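Local coordinates for protein VAL-1 (Chlorella virus, PDB 3GNE) that cleaves alginate as a family 14 polysaccharide lyase with pH-dependent modes of action, at residues A[72-86]-A[229-243]. Residues are numbered along the deposited sequence; the frame is centred on the assembly and turned at random.
Sequences AITFAWEVFYPKGFD and KNQVAYFTNFQMKKY
Val79 CG2 sits over one face of the Phe235 ring, 3.7 Å from its centroid, while Trp77 CD1 reaches the edge of the same ring, carried there by an indole whose CG stands between the backbone N and carbonyl carbon (chi1 53°). Both belong to strand 72-80, which runs antiparallel to strand 231-241. Pairs such as Thr74-Lys241 and Phe80-Tyr234 are hydrogen-bonded. A beta bulge interrupts the register between Ala76 and Glu78: Asn237, in a left-handed conformation, and Phe238 together face Trp77. Trp77 CB lies over the Phe238 face, 4.1 Å from the ring centroid. Phe75 and Met240 run side by side; Met240 CG touches Phe75 CE1 at 3.5 Å, and in one of its two conformers the sulfur makes an oblique Met-aromatic contact. This apolar face turns toward strand 212-221 of the second sheet, where Trp77 meets Phe215 and Phe235 meets Thr219, the sandwich expected of a concanavalin-like fold.

At the bulge Asn237 ND2 donates to Glu78 OE2 at 2.9 Å; the bond is straight at N-H (168°) but arrives from above the carboxylate plane. Lys241 CD packs against Ala76 CB; beyond it a bend at chi3 turns NZ away to a salt bridge with Glu169.

Past the strand, Phe85 N bonds to Pro82 O and closes a type II turn. The Gln231 amide bonds twice to the Asp86 backbone: OE1 takes Asp86 N at 2.7 Å on a lone pair, and NE2 gives to Asp86 O at 3.0 Å. Gln231 OE1 also overlies one Phe85 face; Tyr81 CD1 covers the opposite one. Extended Lys229 hydrogen-bonds Gly84 O through NZ at 2.7 Å, from above the carbonyl plane. The chemistry thus divides by region: apolar contacts join the sheets, whereas amide and ammonium groups tie the turn and the Asp86 backbone just after it to segment 229-243.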
loop_
_atom_site.group_PDB
_atom_site.type_symbol
_atom_site.label_atom_id
_atom_site.label_comp_id
_atom_site.label_asym_id
_atom_site.label_seq_id
_atom_site.Cartn_x
_atom_site.Cartn_y
_atom_site.Cartn_z
ATOM N N ALA A 72 -0.776 11.831 -10.365
ATOM C CA ALA A 72 0.503 11.137 -10.061
ATOM C C ALA A 72 0.866 11.489 -8.649
ATOM O O ALA A 72 0.946 12.683 -8.321
ATOM C CB ALA A 72 1.590 11.593 -11.044
ATOM N N ILE A 73 1.099 10.475 -7.805
ATOM C CA ILE A 73 1.461 10.765 -6.439
ATOM C C ILE A 73 2.253 9.600 -5.865
ATOM O O ILE A 73 2.081 8.455 -6.342
ATOM C CB ILE A 73 0.164 11.006 -5.621
ATOM C CG1 ILE A 73 0.408 11.856 -4.378
ATOM C CG2 ILE A 73 -0.532 9.697 -5.253
ATOM C CD1 ILE A 73 0.854 13.266 -4.675
ATOM N N THR A 74 3.031 9.896 -4.843
ATOM C CA THR A 74 3.780 8.863 -4.119
ATOM C C THR A 74 3.398 8.931 -2.646
ATOM O O THR A 74 3.189 10.009 -2.087
ATOM C CB THR A 74 5.271 9.117 -4.357
ATOM O OG1 THR A 74 5.475 8.829 -5.758
ATOM C CG2 THR A 74 6.127 8.197 -3.499
ATOM N N PHE A 75 3.285 7.752 -2.033
ATOM C CA PHE A 75 3.165 7.687 -0.587
ATOM C C PHE A 75 4.362 6.903 -0.054
ATOM O O PHE A 75 4.908 5.998 -0.738
ATOM C CB PHE A 75 1.845 6.995 -0.168
ATOM C CG PHE A 75 0.684 8.001 -0.344
ATOM C CD1 PHE A 75 0.412 8.901 0.672
ATOM C CD2 PHE A 75 -0.069 8.005 -1.503
ATOM C CE1 PHE A 75 -0.587 9.866 0.529
ATOM C CE2 PHE A 75 -1.100 8.928 -1.674
ATOM C CZ PHE A 75 -1.359 9.787 -0.625
ATOM N N ALA A 76 4.770 7.276 1.140
ATOM C CA ALA A 76 5.996 6.693 1.710
ATOM C C ALA A 76 5.810 6.520 3.215
ATOM O O ALA A 76 4.998 7.224 3.834
ATOM C CB ALA A 76 7.174 7.606 1.425
ATOM N N TRP A 77 6.521 5.578 3.782
ATOM C CA TRP A 77 6.460 5.321 5.229
ATOM C C TRP A 77 7.707 4.536 5.594
ATOM O O TRP A 77 8.435 4.069 4.692
ATOM C CB TRP A 77 5.205 4.531 5.666
ATOM C CG TRP A 77 5.022 3.261 4.880
ATOM C CD1 TRP A 77 5.509 2.016 5.200
ATOM C CD2 TRP A 77 4.327 3.094 3.642
ATOM N NE1 TRP A 77 5.144 1.086 4.232
ATOM C CE2 TRP A 77 4.417 1.732 3.264
ATOM C CE3 TRP A 77 3.613 3.994 2.800
ATOM C CZ2 TRP A 77 3.837 1.218 2.094
ATOM C CZ3 TRP A 77 3.037 3.464 1.638
ATOM C CH2 TRP A 77 3.149 2.124 1.295
ATOM N N GLU A 78 7.942 4.421 6.885
ATOM C CA GLU A 78 9.068 3.611 7.356
ATOM C C GLU A 78 8.557 2.532 8.269
ATOM O O GLU A 78 7.579 2.745 8.999
ATOM C CB GLU A 78 10.084 4.485 8.132
ATOM C CG GLU A 78 10.604 5.584 7.152
ATOM C CD GLU A 78 11.504 6.551 7.879
ATOM O OE1 GLU A 78 12.065 6.194 8.925
ATOM O OE2 GLU A 78 11.728 7.677 7.416
ATOM N N VAL A 79 9.196 1.357 8.238
ATOM C CA VAL A 79 8.751 0.257 9.132
ATOM C C VAL A 79 9.931 -0.444 9.773
ATOM O O VAL A 79 10.955 -0.687 9.168
ATOM C CB VAL A 79 7.908 -0.720 8.300
ATOM C CG1 VAL A 79 8.753 -1.313 7.160
ATOM C CG2 VAL A 79 7.328 -1.811 9.201
ATOM N N PHE A 80 9.770 -0.719 11.059
ATOM C CA PHE A 80 10.759 -1.392 11.890
ATOM C C PHE A 80 10.190 -2.761 12.310
ATOM O O PHE A 80 9.132 -2.813 12.960
ATOM C CB PHE A 80 11.025 -0.520 13.095
ATOM C CG PHE A 80 12.174 -0.936 14.005
ATOM C CD1 PHE A 80 13.346 -0.169 13.997
ATOM C CD2 PHE A 80 12.137 -2.012 14.866
ATOM C CE1 PHE A 80 14.376 -0.483 14.855
ATOM C CE2 PHE A 80 13.167 -2.341 15.730
ATOM C CZ PHE A 80 14.312 -1.576 15.737
ATOM N N TYR A 81 10.907 -3.796 11.914
ATOM C CA TYR A 81 10.609 -5.195 12.270
ATOM C C TYR A 81 11.631 -5.645 13.312
ATOM O O TYR A 81 12.790 -5.867 12.897
ATOM C CB TYR A 81 10.714 -6.070 11.028
ATOM C CG TYR A 81 9.562 -5.789 10.056
ATOM C CD1 TYR A 81 8.285 -6.268 10.424
ATOM C CD2 TYR A 81 9.729 -5.124 8.847
ATOM C CE1 TYR A 81 7.217 -6.034 9.536
ATOM C CE2 TYR A 81 8.648 -4.890 7.993
ATOM C CZ TYR A 81 7.409 -5.365 8.368
ATOM O OH TYR A 81 6.301 -5.146 7.549
ATOM N N PRO A 82 11.256 -5.788 14.565
ATOM C CA PRO A 82 12.229 -6.277 15.533
ATOM C C PRO A 82 12.745 -7.646 15.132
ATOM O O PRO A 82 11.997 -8.452 14.576
ATOM C CB PRO A 82 11.411 -6.380 16.825
ATOM C CG PRO A 82 10.311 -5.348 16.654
ATOM C CD PRO A 82 9.955 -5.481 15.167
ATOM N N LYS A 83 14.002 -7.933 15.461
ATOM C CA LYS A 83 14.575 -9.244 15.256
ATOM C C LYS A 83 13.645 -10.375 15.672
ATOM O O LYS A 83 13.091 -10.256 16.784
ATOM C CB LYS A 83 15.905 -9.297 16.039
ATOM C CG LYS A 83 16.779 -10.515 15.697
ATOM C CD LYS A 83 17.903 -10.674 16.687
ATOM C CE LYS A 83 18.893 -11.788 16.376
ATOM N NZ LYS A 83 20.119 -11.597 17.263
ATOM N N GLY A 84 13.466 -11.404 14.821
ATOM C CA GLY A 84 12.583 -12.512 15.229
ATOM C C GLY A 84 11.195 -12.370 14.633
ATOM O O GLY A 84 10.450 -13.340 14.676
ATOM N N PHE A 85 10.869 -11.193 14.039
ATOM C CA PHE A 85 9.554 -11.108 13.418
ATOM C C PHE A 85 9.435 -12.165 12.351
ATOM O O PHE A 85 10.383 -12.380 11.566
ATOM C CB PHE A 85 9.431 -9.662 12.830
ATOM C CG PHE A 85 8.046 -9.364 12.288
ATOM C CD1 PHE A 85 7.138 -8.703 13.110
ATOM C CD2 PHE A 85 7.665 -9.700 10.989
ATOM C CE1 PHE A 85 5.851 -8.403 12.628
ATOM C CE2 PHE A 85 6.396 -9.413 10.498
ATOM C CZ PHE A 85 5.513 -8.743 11.325
ATOM N N ASP A 86 8.306 -12.832 12.279
ATOM C CA ASP A 86 8.118 -13.885 11.288
ATOM C C ASP A 86 7.226 -13.342 10.174
ATOM O O ASP A 86 6.028 -13.095 10.392
ATOM C CB ASP A 86 7.513 -15.127 11.991
ATOM C CG ASP A 86 7.395 -16.334 11.091
ATOM O OD1 ASP A 86 7.344 -16.180 9.830
ATOM O OD2 ASP A 86 7.304 -17.491 11.637
ATOM N N LYS A 229 2.448 -16.043 14.962
ATOM C CA LYS A 229 2.632 -15.812 16.400
ATOM C C LYS A 229 2.155 -14.405 16.703
ATOM O O LYS A 229 2.004 -13.530 15.825
ATOM C CB LYS A 229 4.100 -16.029 16.810
ATOM C CG LYS A 229 5.057 -15.016 16.166
ATOM C CD LYS A 229 6.458 -15.215 16.801
ATOM C CE LYS A 229 7.473 -14.371 16.017
ATOM N NZ LYS A 229 8.890 -14.569 16.520
ATOM N N ASN A 230 1.989 -14.084 17.982
ATOM C CA ASN A 230 1.768 -12.703 18.386
ATOM C C ASN A 230 3.050 -11.922 18.160
ATOM O O ASN A 230 4.098 -12.346 18.650
ATOM C CB ASN A 230 1.437 -12.612 19.878
ATOM C CG ASN A 230 0.143 -13.247 20.299
ATOM O OD1 ASN A 230 -0.789 -13.413 19.519
ATOM N ND2 ASN A 230 0.136 -13.636 21.584
ATOM N N GLN A 231 2.973 -10.849 17.423
ATOM C CA GLN A 231 4.217 -10.051 17.119
ATOM C C GLN A 231 3.814 -8.646 16.749
ATOM O O GLN A 231 2.633 -8.379 16.501
ATOM C CB GLN A 231 5.083 -10.714 16.063
ATOM C CG GLN A 231 4.280 -11.104 14.810
ATOM C CD GLN A 231 5.126 -11.906 13.851
ATOM O OE1 GLN A 231 6.365 -11.951 13.993
ATOM N NE2 GLN A 231 4.469 -12.523 12.851
ATOM N N VAL A 232 4.772 -7.734 16.770
ATOM C CA VAL A 232 4.538 -6.336 16.445
ATOM C C VAL A 232 5.556 -5.801 15.469
ATOM O O VAL A 232 6.682 -6.296 15.371
ATOM C CB VAL A 232 4.550 -5.433 17.692
ATOM C CG1 VAL A 232 3.643 -5.999 18.793
ATOM C CG2 VAL A 232 5.946 -5.263 18.236
ATOM N N ALA A 233 5.163 -4.772 14.745
ATOM C CA ALA A 233 6.043 -3.974 13.918
ATOM C C ALA A 233 5.693 -2.518 14.179
ATOM O O ALA A 233 4.589 -2.217 14.649
ATOM C CB ALA A 233 5.907 -4.327 12.446
ATOM N N TYR A 234 6.599 -1.616 13.824
ATOM C CA TYR A 234 6.314 -0.204 14.039
ATOM C C TYR A 234 6.357 0.565 12.719
ATOM O O TYR A 234 7.289 0.393 11.937
ATOM C CB TYR A 234 7.327 0.425 15.006
ATOM C CG TYR A 234 7.433 -0.304 16.319
ATOM C CD1 TYR A 234 6.626 0.039 17.401
ATOM C CD2 TYR A 234 8.359 -1.349 16.467
ATOM C CE1 TYR A 234 6.723 -0.649 18.612
ATOM C CE2 TYR A 234 8.464 -2.013 17.664
ATOM C CZ TYR A 234 7.654 -1.658 18.730
ATOM O OH TYR A 234 7.807 -2.361 19.928
ATOM N N PHE A 235 5.372 1.414 12.493
ATOM C CA PHE A 235 5.314 2.222 11.287
ATOM C C PHE A 235 5.397 3.698 11.656
ATOM O O PHE A 235 4.850 4.144 12.650
ATOM C CB PHE A 235 3.940 1.966 10.561
ATOM C CG PHE A 235 3.890 0.583 9.922
ATOM C CD1 PHE A 235 4.332 0.353 8.639
ATOM C CD2 PHE A 235 3.368 -0.484 10.671
ATOM C CE1 PHE A 235 4.261 -0.920 8.059
ATOM C CE2 PHE A 235 3.291 -1.759 10.109
ATOM C CZ PHE A 235 3.744 -1.991 8.802
ATOM N N THR A 236 6.084 4.460 10.822
ATOM C CA THR A 236 6.244 5.889 11.143
ATOM C C THR A 236 6.464 6.680 9.886
ATOM O O THR A 236 6.733 6.129 8.830
ATOM C CB THR A 236 7.430 6.066 12.140
ATOM O OG1 THR A 236 7.396 7.391 12.689
ATOM C CG2 THR A 236 8.780 5.799 11.441
ATOM N N ASN A 237 6.392 8.011 10.019
ATOM C CA ASN A 237 6.804 8.931 8.980
ATOM C C ASN A 237 6.031 8.690 7.684
ATOM O O ASN A 237 6.631 8.537 6.606
ATOM C CB ASN A 237 8.328 8.849 8.722
ATOM C CG ASN A 237 8.804 10.136 8.080
ATOM O OD1 ASN A 237 8.173 11.190 8.160
ATOM N ND2 ASN A 237 9.967 10.041 7.398
ATOM N N PHE A 238 4.724 8.662 7.773
ATOM C CA PHE A 238 3.883 8.551 6.579
ATOM C C PHE A 238 3.914 9.877 5.828
ATOM O O PHE A 238 3.612 10.928 6.400
ATOM C CB PHE A 238 2.425 8.265 6.998
ATOM C CG PHE A 238 2.237 6.859 7.534
ATOM C CD1 PHE A 238 1.860 5.839 6.667
ATOM C CD2 PHE A 238 2.412 6.547 8.872
ATOM C CE1 PHE A 238 1.633 4.536 7.197
ATOM C CE2 PHE A 238 2.212 5.294 9.399
ATOM C CZ PHE A 238 1.830 4.276 8.533
ATOM N N GLN A 239 4.312 9.861 4.557
ATOM C CA GLN A 239 4.469 11.037 3.742
ATOM C C GLN A 239 3.729 10.884 2.420
ATOM O O GLN A 239 3.623 9.805 1.867
ATOM C CB GLN A 239 5.974 11.276 3.426
ATOM C CG GLN A 239 6.769 11.544 4.695
ATOM C CD GLN A 239 8.241 11.700 4.419
ATOM O OE1 GLN A 239 8.747 10.895 3.626
ATOM N NE2 GLN A 239 8.941 12.649 5.016
ATOM N N MET A 240 3.266 12.059 1.970
ATOM C CA MET A 240 2.724 12.174 0.624
ATOM C C MET A 240 3.764 12.946 -0.188
ATOM O O MET A 240 4.152 14.047 0.264
ATOM C CB MET A 240 1.367 12.871 0.590
ATOM C CG MET A 240 0.748 12.802 -0.800
ATOM S SD MET A 240 -0.896 13.523 -0.938
ATOM C CE MET A 240 -0.561 15.297 -0.534
ATOM N N LYS A 241 4.208 12.418 -1.309
ATOM C CA LYS A 241 5.346 12.993 -2.032
ATOM C C LYS A 241 5.002 13.193 -3.499
ATOM O O LYS A 241 4.129 12.487 -4.005
ATOM C CB LYS A 241 6.572 12.066 -1.920
ATOM C CG LYS A 241 7.003 11.845 -0.452
ATOM C CD LYS A 241 8.211 10.897 -0.341
ATOM C CE LYS A 241 9.427 11.513 -1.008
ATOM N NZ LYS A 241 10.642 10.654 -0.798
ATOM N N LYS A 242 5.738 14.101 -4.116
ATOM C CA LYS A 242 5.589 14.218 -5.580
ATOM C C LYS A 242 5.980 12.911 -6.241
ATOM O O LYS A 242 6.939 12.212 -5.828
ATOM C CB LYS A 242 6.466 15.409 -5.967
ATOM C CG LYS A 242 5.758 16.722 -5.516
ATOM C CD LYS A 242 6.682 17.911 -5.474
ATOM C CE LYS A 242 6.239 19.100 -4.633
ATOM N NZ LYS A 242 6.114 18.766 -3.181
ATOM N N TYR A 243 5.292 12.554 -7.322
ATOM C CA TYR A 243 5.751 11.427 -8.165
ATOM C C TYR A 243 7.059 11.847 -8.863
ATOM O O TYR A 243 7.065 12.831 -9.586
ATOM C CB TYR A 243 4.675 11.065 -9.184
ATOM C CG TYR A 243 5.009 9.813 -9.937
ATOM C CD1 TYR A 243 4.575 8.583 -9.502
ATOM C CD2 TYR A 243 5.712 9.873 -11.126
ATOM C CE1 TYR A 243 4.855 7.424 -10.189
ATOM C CE2 TYR A 243 6.031 8.713 -11.841
ATOM C CZ TYR A 243 5.588 7.507 -11.363
ATOM O OH TYR A 243 5.900 6.366 -12.052
HETATM O O HOH W 1 3.099 14.305 -8.182
HETATM O O HOH W 2 10.277 -11.533 17.547
#